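Local coordinates for putative surface-anchored fimbrial subunit (Corynebacterium diphtheriae, PDB 3HR6), which forms the shaft of the bacterial pilus as its major pilin, built from tandem Ig-like modules, at residues 159-164 with 302-307. Numbering follows the deposited sequence.
Sequences PGFSVG and VSSKFG. With CA (calcium ion), chain B.
Phe161 and Ser162 of a calcium-binding loop face Ser304 and Phe306 of strand 302-315 at a distance spanned by side chains. The CA atoms of Phe161 and Ser304 lie 9.1 Å apart, those of Ser162 and Phe306 7.8 Å. Segment 159-164 belongs to the loop joining strands 148-152 and 166-174 of an Ig-like module. Strand 302-315 pairs antiparallel with 268-276 and 361-375. The loop meets it mainly through the side chains of Phe161 and Phe306.

The Phe161 ring crosses the gap edge first. Its CE1 comes 3.4 Å from Ser304 OG, an edge contact with the oxygen near the ring plane. Ser304 OG sits beside its own backbone N (chi1 -64°), and its hydrogen bond is with Thr371 OG1. His368 of strand 361-375 stacks on the Phe161 ring, accepts a hydrogen bond from Phe161 N at ND1 and bonds Ser162 OG through its backbone N.

Phe306 reaches back toward the loop backbone. Its CE2 is 4.1 Å from Ser162 CA and 4.4 Å from Val163 CG2. Just before Phe161, Gly160 O binds the calcium ion at 2.3 Å, in a site completed by the side chains of Asp153 and Glu165, the carbonyl oxygens of Asp155 and Gln158, and two waters. Phe161 O is buried without a polar partner; Phe306 CZ lies 3.6 Å from it, with the oxygen at the ring edge.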
ATOM      1  N   PRO A 159      -9.302  15.708 -17.948  1.00 12.51           N
ATOM      2  CA  PRO A 159      -9.586  15.287 -16.574  1.00 12.46           C
ATOM      3  C   PRO A 159      -9.255  13.834 -16.307  1.00 12.74           C
ATOM      4  O   PRO A 159      -9.511  12.964 -17.126  1.00 13.48           O
ATOM      5  CB  PRO A 159     -11.091  15.498 -16.465  1.00 11.81           C
ATOM      6  CG  PRO A 159     -11.331  16.613 -17.407  1.00 12.05           C
ATOM      7  CD  PRO A 159     -10.407  16.459 -18.546  1.00 12.76           C
ATOM      8  N   GLY A 160      -8.754  13.572 -15.102  1.00 12.81           N
ATOM      9  CA  GLY A 160      -8.487  12.222 -14.700  1.00 12.93           C
ATOM     10  C   GLY A 160      -7.278  11.610 -15.327  1.00 13.16           C
ATOM     11  O   GLY A 160      -6.426  12.313 -15.968  1.00 12.85           O
ATOM     12  N   PHE A 161      -7.221  10.276 -15.215  1.00 12.46           N
ATOM     13  CA  PHE A 161      -6.121   9.492 -15.767  1.00 12.57           C
ATOM     14  C   PHE A 161      -6.697   8.271 -16.444  1.00 12.03           C
ATOM     15  O   PHE A 161      -6.468   7.124 -16.075  1.00 12.26           O
ATOM     16  CB  PHE A 161      -5.037   9.132 -14.730  1.00 12.82           C
ATOM     17  CG  PHE A 161      -5.540   8.956 -13.320  1.00 13.83           C
ATOM     18  CD1 PHE A 161      -5.986   7.719 -12.863  1.00 12.31           C
ATOM     19  CD2 PHE A 161      -5.521  10.025 -12.429  1.00 13.20           C
ATOM     20  CE1 PHE A 161      -6.423   7.571 -11.567  1.00 12.50           C
ATOM     21  CE2 PHE A 161      -5.947   9.845 -11.136  1.00 14.11           C
ATOM     22  CZ  PHE A 161      -6.440   8.628 -10.726  1.00 12.92           C
ATOM     23  N   SER A 162      -7.450   8.542 -17.507  1.00 12.38           N
ATOM     24  CA  SER A 162      -7.945   7.475 -18.360  1.00 11.95           C
ATOM     25  C   SER A 162      -6.738   6.739 -19.004  1.00 11.32           C
ATOM     26  O   SER A 162      -5.585   7.248 -19.044  1.00 12.27           O
ATOM     27  CB  SER A 162      -8.820   8.088 -19.441  1.00 11.47           C
ATOM     28  OG  SER A 162     -10.092   8.468 -18.971  1.00 12.28           O
ATOM     29  N   VAL A 163      -6.972   5.552 -19.501  1.00 12.86           N
ATOM     30  CA  VAL A 163      -5.945   4.791 -20.187  1.00 13.40           C
ATOM     31  C   VAL A 163      -5.295   5.691 -21.242  1.00 12.84           C
ATOM     32  O   VAL A 163      -5.970   6.349 -22.029  1.00 13.86           O
ATOM     33  CB  VAL A 163      -6.557   3.490 -20.856  1.00 13.84           C
ATOM     34  CG1 VAL A 163      -5.523   2.811 -21.781  1.00 14.30           C
ATOM     35  CG2 VAL A 163      -7.046   2.550 -19.740  1.00 13.48           C
ATOM     36  N   GLY A 164      -3.985   5.771 -21.201  1.00 12.77           N
ATOM     37  CA  GLY A 164      -3.228   6.547 -22.147  1.00 14.34           C
ATOM     38  C   GLY A 164      -2.623   7.782 -21.510  1.00 13.87           C
ATOM     39  O   GLY A 164      -1.791   8.454 -22.125  1.00 15.17           O
ATOM     40  N   VAL A 302      -6.536   3.262  -2.222  1.00 11.85           N
ATOM     41  CA  VAL A 302      -6.981   4.145  -3.280  1.00 12.18           C
ATOM     42  C   VAL A 302      -7.611   3.257  -4.326  1.00 12.74           C
ATOM     43  O   VAL A 302      -7.050   2.221  -4.706  1.00 12.73           O
ATOM     44  CB  VAL A 302      -5.861   5.009  -3.878  1.00 12.07           C
ATOM     45  CG1 VAL A 302      -6.440   5.840  -5.088  1.00 15.01           C
ATOM     46  CG2 VAL A 302      -5.375   5.961  -2.867  1.00 14.02           C
ATOM     47  N   SER A 303      -8.842   3.622  -4.738  1.00 12.19           N
ATOM     48  CA  SER A 303      -9.501   2.870  -5.805  1.00 12.42           C
ATOM     49  C   SER A 303     -10.089   3.816  -6.844  1.00 12.35           C
ATOM     50  O   SER A 303     -10.996   4.588  -6.567  1.00 12.54           O
ATOM     51  CB  SER A 303     -10.584   1.959  -5.259  1.00 10.83           C
ATOM     52  OG  SER A 303     -11.276   1.201  -6.290  1.00 13.06           O
ATOM     53  N   SER A 304      -9.521   3.786  -8.037  1.00 12.52           N
ATOM     54  CA  SER A 304      -9.992   4.620  -9.133  1.00 13.36           C
ATOM     55  C   SER A 304     -10.908   3.806 -10.011  1.00 13.51           C
ATOM     56  O   SER A 304     -10.604   2.669 -10.334  1.00 13.08           O
ATOM     57  CB  SER A 304      -8.801   5.149  -9.922  1.00 13.03           C
ATOM     58  OG  SER A 304      -8.023   5.990  -9.073  1.00 11.38           O
ATOM     59  N   LYS A 305     -12.055   4.376 -10.367  1.00 13.15           N
ATOM     60  CA  LYS A 305     -13.126   3.632 -10.997  1.00 11.52           C
ATOM     61  C   LYS A 305     -13.158   3.925 -12.491  1.00 11.47           C
ATOM     62  O   LYS A 305     -13.085   5.073 -12.884  1.00 13.11           O
ATOM     63  CB  LYS A 305     -14.439   4.068 -10.365  1.00 11.80           C
ATOM     64  CG  LYS A 305     -14.431   4.099  -8.835  1.00 11.17           C
ATOM     65  CD  LYS A 305     -14.162   2.723  -8.240  1.00 11.40           C
ATOM     66  CE  LYS A 305     -14.281   2.782  -6.727  1.00 12.09           C
ATOM     67  NZ  LYS A 305     -14.079   1.461  -6.086  1.00 11.43           N
ATOM     68  N   PHE A 306     -13.314   2.868 -13.280  1.00 12.03           N
ATOM     69  CA  PHE A 306     -13.250   2.982 -14.729  1.00 11.63           C
ATOM     70  C   PHE A 306     -14.543   2.539 -15.337  1.00 11.55           C
ATOM     71  O   PHE A 306     -15.314   1.780 -14.762  1.00 11.76           O
ATOM     72  CB  PHE A 306     -12.079   2.182 -15.307  1.00 12.16           C
ATOM     73  CG  PHE A 306     -10.757   2.889 -15.164  1.00 14.38           C
ATOM     74  CD1 PHE A 306     -10.158   3.041 -13.914  1.00 13.05           C
ATOM     75  CD2 PHE A 306     -10.149   3.461 -16.260  1.00 13.59           C
ATOM     76  CE1 PHE A 306      -8.948   3.729 -13.792  1.00 15.22           C
ATOM     77  CE2 PHE A 306      -8.939   4.127 -16.135  1.00 14.90           C
ATOM     78  CZ  PHE A 306      -8.350   4.284 -14.908  1.00 14.85           C
ATOM     79  N   GLY A 307     -14.771   3.055 -16.548  1.00 11.29           N
ATOM     80  CA  GLY A 307     -15.976   2.692 -17.296  1.00 11.75           C
ATOM     81  C   GLY A 307     -15.697   2.540 -18.771  1.00 12.28           C
ATOM     82  O   GLY A 307     -14.624   2.846 -19.270  1.00 11.70           O
TER
HETATM   83 CA    CA B   1      -5.190  14.094 -16.781  1.00 20.60          CA
HETATM   84  O   HOH W   1      -2.911  12.773 -16.728  1.00 15.65           O
HETATM   85  O   HOH W   2      -4.345  15.141 -19.019  1.00 17.28           O